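Local coordinates for leucine rich repeat and phosphatase domain containing protein (Entamoeba histolytica, PDB 3EMU) that probably removes phosphate groups from phosphorylated proteins through a catalytic domain of the dual-specificity phosphatase family, at residues H67-Y70 with D71-N75. Residues are numbered along the deposited sequence; the frame is centred on the assembly and turned at random.
Sequences HQLY and DSIPN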
# COMPACT_ATOMS: atom_id res chain seq x y z
N HIS A 67 -6.04 -5.07 -15.45
CA HIS A 67 -5.25 -3.89 -15.05
C HIS A 67 -5.93 -2.98 -14.06
O HIS A 67 -5.70 -1.77 -14.10
CB HIS A 67 -4.82 -3.05 -16.28
CG HIS A 67 -5.89 -2.91 -17.31
ND1 HIS A 67 -6.86 -1.93 -17.25
CD2 HIS A 67 -6.15 -3.63 -18.43
CE1 HIS A 67 -7.69 -2.07 -18.27
NE2 HIS A 67 -7.28 -3.09 -19.01
N GLN A 68 -6.73 -3.53 -13.16
CA GLN A 68 -7.42 -2.68 -12.19
C GLN A 68 -6.47 -2.17 -11.16
O GLN A 68 -6.62 -1.08 -10.67
CB GLN A 68 -8.55 -3.44 -11.48
CG GLN A 68 -9.60 -4.01 -12.39
CD GLN A 68 -10.57 -4.98 -11.65
OE1 GLN A 68 -10.21 -5.64 -10.68
NE2 GLN A 68 -11.79 -5.07 -12.14
N LEU A 69 -5.49 -2.99 -10.80
CA LEU A 69 -4.53 -2.51 -9.85
C LEU A 69 -3.63 -1.39 -10.47
O LEU A 69 -3.52 -0.29 -9.92
CB LEU A 69 -3.74 -3.66 -9.23
CG LEU A 69 -2.79 -3.12 -8.14
CD1 LEU A 69 -2.99 -3.80 -6.77
CD2 LEU A 69 -1.31 -3.17 -8.63
N TYR A 70 -3.02 -1.69 -11.61
CA TYR A 70 -2.27 -0.73 -12.39
C TYR A 70 -3.04 0.62 -12.49
O TYR A 70 -2.49 1.68 -12.13
CB TYR A 70 -2.10 -1.31 -13.79
CG TYR A 70 -1.39 -0.40 -14.74
CD1 TYR A 70 0.01 -0.30 -14.71
CD2 TYR A 70 -2.11 0.38 -15.67
CE1 TYR A 70 0.69 0.55 -15.57
CE2 TYR A 70 -1.43 1.23 -16.57
CZ TYR A 70 -0.01 1.31 -16.52
OH TYR A 70 0.73 2.13 -17.36
N ASP A 71 -4.31 0.55 -12.92
CA ASP A 71 -5.11 1.73 -13.18
C ASP A 71 -5.30 2.56 -11.91
O ASP A 71 -5.42 3.80 -11.95
CB ASP A 71 -6.47 1.33 -13.81
CG ASP A 71 -6.33 0.93 -15.28
OD1 ASP A 71 -5.31 1.32 -15.94
OD2 ASP A 71 -7.25 0.22 -15.79
N SER A 72 -5.28 1.89 -10.77
CA SER A 72 -5.58 2.59 -9.52
C SER A 72 -4.29 3.21 -8.94
O SER A 72 -4.30 3.91 -7.93
CB SER A 72 -6.25 1.61 -8.51
OG SER A 72 -5.23 0.80 -7.90
N ILE A 73 -3.15 2.95 -9.56
CA ILE A 73 -1.90 3.38 -8.93
C ILE A 73 -1.75 4.89 -8.68
O ILE A 73 -1.33 5.33 -7.57
CB ILE A 73 -0.68 2.77 -9.66
CG1 ILE A 73 -0.64 1.26 -9.34
CG2 ILE A 73 0.63 3.46 -9.21
CD1 ILE A 73 0.48 0.44 -10.04
N PRO A 74 -2.11 5.70 -9.70
CA PRO A 74 -1.90 7.15 -9.53
C PRO A 74 -2.82 7.74 -8.46
O PRO A 74 -2.37 8.53 -7.62
CB PRO A 74 -2.15 7.75 -10.94
CG PRO A 74 -2.00 6.60 -11.89
CD PRO A 74 -2.37 5.32 -11.10
N ASN A 75 -4.09 7.33 -8.44
CA ASN A 75 -4.97 7.72 -7.30
C ASN A 75 -4.44 7.32 -5.94
O ASN A 75 -4.48 8.09 -5.01
CB ASN A 75 -6.40 7.21 -7.48
CG ASN A 75 -7.20 8.07 -8.48
OD1 ASN A 75 -8.09 7.56 -9.18
ND2 ASN A 75 -6.88 9.37 -8.57
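H67 and D71 grip each other twice across the first turn of helix 68-85, once through side chains and once through the backbone. The imidazole donates from ND1 to OD2 of D71 at 2.6 Å, a short His-carboxylate hydrogen bond with an N-H...O angle of 161°. The acceptor lies at the ring edge, nearly in the plane of the imidazole, yet the ring meets the carboxylate from above its plane, and the two planes stand 68° apart. H67 is the N-cap residue, and its CG sits between the backbone N and the carbonyl carbon (chi1 41°), which turns the ring toward D71. D71 N also bonds to H67 O at 3.0 Å, so the same residue pair closes the turn. The nearby carboxylate would probably favour a protonated imidazole. The other carboxylate oxygen, OD1, comes to the edge of the Y70 ring, 3.3 Å from CD2.

Farther along, bonds spanning three residues join the four-residue span of D71 N to H67 O. L69 O accepts two from S72: from its N at 2.9 Å, above the carbonyl plane, and from its OG, also at 2.9 Å, in that plane and on a lone pair. I73 N reaches Y70 O at 2.9 Å, and the helix is kinked at P74 and N75, whose nitrogens make no bond to the turn before; that of P74 has no hydrogen to give.

Apolar contact within the turn is slight: L69 CD2 is 4.3 Å from I73 CD1. In this phosphatase-family domain the N-terminal turn packs on helices 100-112 (L69 on I104, I73 on A107) and 135-151 (L69 on F137, I73 on F144, Y70 on L143). Q140 OE1 accepts from Y70 N, and Q68 OE1 from V62 N and S63 N, after strand 55-59.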